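Local coordinates for cyclopenase asqI (Emericella nidulans, PDB 5YY3), which catalyses the zinc-dependent conversion of 4'-methoxycyclopenin into 4'-methoxyviridicatin, with loss of methyl isocyanate, in aspoquinolone biosynthesis, at residues E212-L215 with Y216-Q220; H399-Y402 with Y403-A407. One frame throughout, in Å; residues are numbered along the deposited sequence.

Contact 1: residues E212-L215 with Y216-Q220; sequences EVFL and YVHSQ
ND1 of His-218 lies over one face of the Phe-214 ring, with CE1 of His-218 3.7 Å from CE1 of Phe-214; at the edge of the imidazole, in its plane, sits the backbone carbonyl of Phe-214. The Phe-214 ring also meets that of His-356 edge-to-face. The Phe-214 and His-218 rings meet obliquely, their planes at 50°. ND1 of His-218 donates to O of Phe-214 at 2.8 Å, with an N-H...O angle of 161° and the acceptor almost exactly in the ring plane. The same oxygen takes the helical bond from N of His-218 at 3.3 Å, from the opposite face of the carbonyl plane. Chi1 of -74° keeps CG of His-218 beside its own backbone N, which lets the ring fold back onto the preceding turn. The ND1 bond to the carbonyl of Phe-214 probably fixes the rotation of the imidazole, which binds zinc together with His-186 and His-190. Val-213 and Val-217 run side by side, CG1 of Val-213 lying 4.1 Å from CG2 of Val-217. All this belongs to helix 210-231 of the hemocyanin-like domain: both valines pack on Trp-189 of helix 180-193, while Phe-214 and His-218 touch Leu-400 of helix 391-410.

Contact 2: residues H399-Y402 with Y403-A407; sequences HLQY and YGRLA
The aromatic part of this contact is the pair His-399 and Tyr-403, one helical turn apart, in an offset edge-to-face arrangement with planes at 73° and centroids 4.8 Å apart. It is the edge of Tyr-403 that approaches the imidazole face: CE2 of Tyr-403 comes within 3.2 Å of NE2 of His-399, displaced toward the rim. With CG anti to the backbone N in His-399 (chi1 176°) but beside it in Tyr-403, the two side chains converge over the turn. ND1 of His-399 is hydrogen-bonded to OD1 of Asn-241 and NE2 to the hydroxyl of Tyr-243.

A CH-pi contact joins the next pair. CD1 of Leu-406 stands 3.9 Å from the centroid of the Tyr-402 ring, 19° off its normal and therefore over the face, while CD2 of Leu-406 lies 3.8 Å from OH of Tyr-402.

Gln-401 and Arg-405 are joined by side-chain hydrogen bonds. NE and NH2 of Arg-405 both donate to OE1 of Gln-401, each at 3.2 Å. The oxygen lies in the guanidinium plane, yet both donors reach it from the same face of the amide, well above the carbonyl plane and off its lone pairs. The backbone adds helical bonds from N of Arg-405 to O of Gln-401 at 2.9 Å and from N of Leu-406 to O of Tyr-402 at 3.0 Å.

NH1 of Arg-405 makes salt bridges to Asp-503 and to Asp-244 of the second subunit. The neutral amide probably adds a modest hold on the NE side while two carboxylates probably balance the charge, so that one arginine ties helix 391-410 to the connection between strands 487-497 and 508-517 and, across the interface, to Asp-244 of the second subunit.

Both contacts are buried turns within single helices, but contact 1 lies about 6 Å from the centre of the chain and contact 2 about 15 Å, measured centre to centre. Residues 212-220 belong to helix 210-231 and meet no other subunit, whereas residues 399-407, on helix 391-410, reach outward to the second subunit. In contact 1 a carbonyl holds the imidazole of a zinc ligand; in contact 2 aromatic packing sits beside an arginine salt-bridged across the interface. The two helices touch directly: OG of Ser-219 lies 3.2 Å from NE2 of Gln-401, a probable hydrogen bond. Through Gln-401 the metal-bearing helix is thus connected to the arginine at the interface.

Contact 1: residues E212-L215 with Y216-Q220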
ATOM      1  N   GLU A 212     -33.805   5.266  23.850  1.00 32.28           N
ATOM      2  CA  GLU A 212     -32.785   6.299  23.950  1.00 31.47           C
ATOM      3  C   GLU A 212     -31.405   5.701  24.145  1.00 27.37           C
ATOM      4  O   GLU A 212     -30.455   6.063  23.464  1.00 30.73           O
ATOM      5  CB  GLU A 212     -33.108   7.221  25.110  1.00 35.11           C
ATOM      6  CG  GLU A 212     -32.683   8.632  24.901  1.00 32.79           C
ATOM      7  CD  GLU A 212     -33.038   9.480  26.082  1.00 42.88           C
ATOM      8  OE1 GLU A 212     -32.258   9.482  27.063  1.00 37.84           O
ATOM      9  OE2 GLU A 212     -34.119  10.107  26.036  1.00 47.80           O
ATOM     10  N   VAL A 213     -31.319   4.783  25.099  1.00 27.93           N
ATOM     11  CA  VAL A 213     -30.113   4.020  25.374  1.00 24.53           C
ATOM     12  C   VAL A 213     -29.628   3.170  24.181  1.00 29.41           C
ATOM     13  O   VAL A 213     -28.441   3.165  23.852  1.00 25.40           O
ATOM     14  CB  VAL A 213     -30.353   3.116  26.588  1.00 28.15           C
ATOM     15  CG1 VAL A 213     -29.305   2.042  26.685  1.00 33.76           C
ATOM     16  CG2 VAL A 213     -30.390   3.959  27.860  1.00 32.78           C
ATOM     17  N   PHE A 214     -30.549   2.443  23.558  1.00 27.57           N
ATOM     18  CA  PHE A 214     -30.274   1.644  22.370  1.00 26.33           C
ATOM     19  C   PHE A 214     -29.565   2.478  21.300  1.00 25.95           C
ATOM     20  O   PHE A 214     -28.486   2.127  20.841  1.00 26.61           O
ATOM     21  CB  PHE A 214     -31.592   1.053  21.833  1.00 26.63           C
ATOM     22  CG  PHE A 214     -31.494   0.458  20.457  1.00 27.18           C
ATOM     23  CD1 PHE A 214     -31.009  -0.823  20.273  1.00 28.43           C
ATOM     24  CD2 PHE A 214     -31.916   1.171  19.346  1.00 27.00           C
ATOM     25  CE1 PHE A 214     -30.924  -1.375  19.003  1.00 27.94           C
ATOM     26  CE2 PHE A 214     -31.831   0.617  18.074  1.00 27.31           C
ATOM     27  CZ  PHE A 214     -31.335  -0.655  17.906  1.00 22.43           C
ATOM     28  N   LEU A 215     -30.168   3.599  20.932  1.00 25.96           N
ATOM     29  CA  LEU A 215     -29.645   4.462  19.883  1.00 24.78           C
ATOM     30  C   LEU A 215     -28.314   5.109  20.274  1.00 26.17           C
ATOM     31  O   LEU A 215     -27.379   5.192  19.470  1.00 25.20           O
ATOM     32  CB  LEU A 215     -30.683   5.538  19.558  1.00 27.29           C
ATOM     33  CG  LEU A 215     -31.078   5.754  18.099  1.00 30.06           C
ATOM     34  CD1 LEU A 215     -31.168   4.433  17.339  1.00 28.05           C
ATOM     35  CD2 LEU A 215     -32.412   6.508  18.041  1.00 27.99           C
ATOM     36  N   TYR A 216     -28.236   5.572  21.518  1.00 24.42           N
ATOM     37  CA  TYR A 216     -27.044   6.246  22.009  1.00 23.06           C
ATOM     38  C   TYR A 216     -25.808   5.339  22.088  1.00 25.62           C
ATOM     39  O   TYR A 216     -24.714   5.719  21.653  1.00 25.22           O
ATOM     40  CB  TYR A 216     -27.314   6.835  23.379  1.00 23.60           C
ATOM     41  CG  TYR A 216     -26.073   7.394  24.009  1.00 27.71           C
ATOM     42  CD1 TYR A 216     -25.521   8.573  23.543  1.00 24.74           C
ATOM     43  CD2 TYR A 216     -25.434   6.731  25.053  1.00 29.81           C
ATOM     44  CE1 TYR A 216     -24.396   9.083  24.096  1.00 29.37           C
ATOM     45  CE2 TYR A 216     -24.295   7.245  25.624  1.00 28.49           C
ATOM     46  CZ  TYR A 216     -23.789   8.433  25.143  1.00 31.14           C
ATOM     47  OH  TYR A 216     -22.652   8.983  25.676  1.00 35.94           O
ATOM     48  N   VAL A 217     -25.976   4.152  22.657  1.00 22.88           N
ATOM     49  CA  VAL A 217     -24.881   3.202  22.772  1.00 22.00           C
ATOM     50  C   VAL A 217     -24.352   2.819  21.394  1.00 27.29           C
ATOM     51  O   VAL A 217     -23.142   2.855  21.144  1.00 24.82           O
ATOM     52  CB  VAL A 217     -25.326   1.940  23.522  1.00 24.54           C
ATOM     53  CG1 VAL A 217     -24.291   0.842  23.394  1.00 24.03           C
ATOM     54  CG2 VAL A 217     -25.600   2.275  24.988  1.00 26.96           C
ATOM     55  N   HIS A 218     -25.261   2.490  20.483  1.00 25.26           N
ATOM     56  CA  HIS A 218     -24.849   2.136  19.137  1.00 26.29           C
ATOM     57  C   HIS A 218     -24.240   3.310  18.374  1.00 23.46           C
ATOM     58  O   HIS A 218     -23.282   3.123  17.625  1.00 27.00           O
ATOM     59  CB  HIS A 218     -26.023   1.547  18.368  1.00 23.90           C
ATOM     60  CG  HIS A 218     -26.359   0.160  18.795  1.00 26.33           C
ATOM     61  ND1 HIS A 218     -27.239  -0.108  19.823  1.00 33.84           N
ATOM     62  CD2 HIS A 218     -25.885  -1.038  18.380  1.00 28.94           C
ATOM     63  CE1 HIS A 218     -27.318  -1.416  19.998  1.00 36.62           C
ATOM     64  NE2 HIS A 218     -26.512  -2.003  19.133  1.00 41.02           N
ATOM     65  N   SER A 219     -24.778   4.511  18.552  1.00 22.92           N
ATOM     66  CA  SER A 219     -24.193   5.679  17.885  1.00 26.00           C
ATOM     67  C   SER A 219     -22.826   6.025  18.454  1.00 26.68           C
ATOM     68  O   SER A 219     -21.939   6.501  17.753  1.00 20.58           O
ATOM     69  CB  SER A 219     -25.096   6.901  18.004  1.00 23.20           C
ATOM     70  OG  SER A 219     -24.447   8.027  17.436  1.00 29.37           O
ATOM     71  N   GLN A 220     -22.668   5.782  19.743  1.00 25.43           N
ATOM     72  CA  GLN A 220     -21.440   6.120  20.420  1.00 23.41           C
ATOM     73  C   GLN A 220     -20.352   5.089  20.019  1.00 28.87           C
ATOM     74  O   GLN A 220     -19.190   5.464  19.793  1.00 23.94           O
ATOM     75  CB  GLN A 220     -21.725   6.193  21.928  1.00 28.88           C
ATOM     76  CG  GLN A 220     -20.713   6.830  22.835  1.00 35.35           C
ATOM     77  CD  GLN A 220     -20.470   8.324  22.631  1.00 25.32           C
ATOM     78  OE1 GLN A 220     -19.530   8.859  23.208  1.00 29.42           O
ATOM     79  NE2 GLN A 220     -21.283   8.991  21.824  1.00 20.35           N
TER

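Contact 2: residues H399-Y402 with Y403-A407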
ATOM      1  N   HIS A 399     -26.166   2.430  10.215  1.00 22.03           N
ATOM      2  CA  HIS A 399     -27.534   2.630   9.722  1.00 21.32           C
ATOM      3  C   HIS A 399     -28.466   3.022  10.857  1.00 21.29           C
ATOM      4  O   HIS A 399     -29.221   3.975  10.720  1.00 22.28           O
ATOM      5  CB  HIS A 399     -28.077   1.379   9.035  1.00 20.36           C
ATOM      6  CG  HIS A 399     -29.507   1.503   8.598  1.00 21.88           C
ATOM      7  ND1 HIS A 399     -29.951   2.511   7.766  1.00 23.18           N
ATOM      8  CD2 HIS A 399     -30.590   0.734   8.867  1.00 18.95           C
ATOM      9  CE1 HIS A 399     -31.242   2.363   7.544  1.00 18.56           C
ATOM     10  NE2 HIS A 399     -31.654   1.291   8.198  1.00 19.42           N
ATOM     11  N   LEU A 400     -28.433   2.277  11.962  1.00 18.99           N
ATOM     12  CA  LEU A 400     -29.151   2.691  13.176  1.00 22.06           C
ATOM     13  C   LEU A 400     -28.843   4.147  13.525  1.00 23.80           C
ATOM     14  O   LEU A 400     -29.750   4.929  13.827  1.00 20.48           O
ATOM     15  CB  LEU A 400     -28.788   1.790  14.370  1.00 21.56           C
ATOM     16  CG  LEU A 400     -29.134   0.317  14.176  1.00 20.78           C
ATOM     17  CD1 LEU A 400     -28.688  -0.495  15.376  1.00 23.68           C
ATOM     18  CD2 LEU A 400     -30.637   0.169  13.946  1.00 17.46           C
ATOM     19  N   GLN A 401     -27.559   4.514  13.469  1.00 24.52           N
ATOM     20  CA  GLN A 401     -27.157   5.882  13.802  1.00 24.77           C
ATOM     21  C   GLN A 401     -27.859   6.908  12.900  1.00 26.48           C
ATOM     22  O   GLN A 401     -28.124   8.045  13.322  1.00 28.93           O
ATOM     23  CB  GLN A 401     -25.642   6.047  13.691  1.00 21.57           C
ATOM     24  CG  GLN A 401     -25.123   7.372  14.241  1.00 23.48           C
ATOM     25  CD  GLN A 401     -23.715   7.700  13.753  1.00 26.29           C
ATOM     26  OE1 GLN A 401     -23.463   7.778  12.541  1.00 25.25           O
ATOM     27  NE2 GLN A 401     -22.788   7.895  14.697  1.00 21.36           N
ATOM     28  N   TYR A 402     -28.170   6.506  11.668  1.00 22.65           N
ATOM     29  CA  TYR A 402     -28.825   7.406  10.712  1.00 22.64           C
ATOM     30  C   TYR A 402     -30.188   7.875  11.230  1.00 24.91           C
ATOM     31  O   TYR A 402     -30.547   9.053  11.094  1.00 25.37           O
ATOM     32  CB  TYR A 402     -28.965   6.726   9.340  1.00 22.79           C
ATOM     33  CG  TYR A 402     -29.680   7.558   8.302  1.00 22.98           C
ATOM     34  CD1 TYR A 402     -29.309   8.871   8.064  1.00 23.91           C
ATOM     35  CD2 TYR A 402     -30.716   7.018   7.540  1.00 25.33           C
ATOM     36  CE1 TYR A 402     -29.959   9.651   7.119  1.00 22.38           C
ATOM     37  CE2 TYR A 402     -31.377   7.781   6.578  1.00 25.46           C
ATOM     38  CZ  TYR A 402     -30.994   9.098   6.372  1.00 27.04           C
ATOM     39  OH  TYR A 402     -31.631   9.868   5.420  1.00 23.97           O
ATOM     40  N   TYR A 403     -30.936   6.976  11.855  1.00 22.38           N
ATOM     41  CA  TYR A 403     -32.228   7.362  12.406  1.00 22.36           C
ATOM     42  C   TYR A 403     -32.041   8.433  13.481  1.00 25.74           C
ATOM     43  O   TYR A 403     -32.797   9.421  13.541  1.00 29.34           O
ATOM     44  CB  TYR A 403     -32.960   6.145  12.963  1.00 21.07           C
ATOM     45  CG  TYR A 403     -33.341   5.139  11.899  1.00 22.90           C
ATOM     46  CD1 TYR A 403     -34.562   5.223  11.245  1.00 20.94           C
ATOM     47  CD2 TYR A 403     -32.464   4.123  11.531  1.00 19.64           C
ATOM     48  CE1 TYR A 403     -34.910   4.305  10.268  1.00 22.80           C
ATOM     49  CE2 TYR A 403     -32.795   3.211  10.552  1.00 20.18           C
ATOM     50  CZ  TYR A 403     -34.016   3.299   9.926  1.00 26.37           C
ATOM     51  OH  TYR A 403     -34.344   2.373   8.958  1.00 23.72           O
ATOM     52  N   GLY A 404     -31.013   8.248  14.306  1.00 25.63           N
ATOM     53  CA  GLY A 404     -30.603   9.258  15.271  1.00 24.14           C
ATOM     54  C   GLY A 404     -30.263  10.602  14.654  1.00 23.41           C
ATOM     55  O   GLY A 404     -30.648  11.636  15.186  1.00 30.86           O
ATOM     56  N   ARG A 405     -29.546  10.607  13.535  1.00 26.67           N
ATOM     57  CA  ARG A 405     -29.239  11.861  12.849  1.00 25.14           C
ATOM     58  C   ARG A 405     -30.502  12.571  12.362  1.00 25.24           C
ATOM     59  O   ARG A 405     -30.615  13.796  12.491  1.00 26.76           O
ATOM     60  CB  ARG A 405     -28.297  11.620  11.668  1.00 24.24           C
ATOM     61  CG  ARG A 405     -26.938  11.082  12.081  1.00 27.58           C
ATOM     62  CD  ARG A 405     -26.041  10.841  10.870  1.00 31.02           C
ATOM     63  NE  ARG A 405     -24.714  10.411  11.295  1.00 27.06           N
ATOM     64  CZ  ARG A 405     -23.712  11.249  11.503  1.00 24.78           C
ATOM     65  NH1 ARG A 405     -23.909  12.550  11.328  1.00 26.80           N
ATOM     66  NH2 ARG A 405     -22.534  10.796  11.906  1.00 26.00           N
ATOM     67  N   LEU A 406     -31.443  11.807  11.802  1.00 26.44           N
ATOM     68  CA  LEU A 406     -32.694  12.369  11.295  1.00 23.05           C
ATOM     69  C   LEU A 406     -33.496  13.044  12.410  1.00 26.98           C
ATOM     70  O   LEU A 406     -33.995  14.164  12.257  1.00 25.41           O
ATOM     71  CB  LEU A 406     -33.550  11.287  10.645  1.00 23.35           C
ATOM     72  CG  LEU A 406     -33.064  10.752   9.295  1.00 27.97           C
ATOM     73  CD1 LEU A 406     -33.726   9.421   9.007  1.00 25.03           C
ATOM     74  CD2 LEU A 406     -33.355  11.749   8.170  1.00 24.29           C
ATOM     75  N   ALA A 407     -33.624  12.349  13.529  1.00 22.34           N
ATOM     76  CA  ALA A 407     -34.447  12.839  14.622  1.00 32.03           C
ATOM     77  C   ALA A 407     -33.777  14.054  15.249  1.00 31.49           C
ATOM     78  O   ALA A 407     -34.429  15.069  15.513  1.00 28.73           O
ATOM     79  CB  ALA A 407     -34.679  11.739  15.664  1.00 29.74           C
TER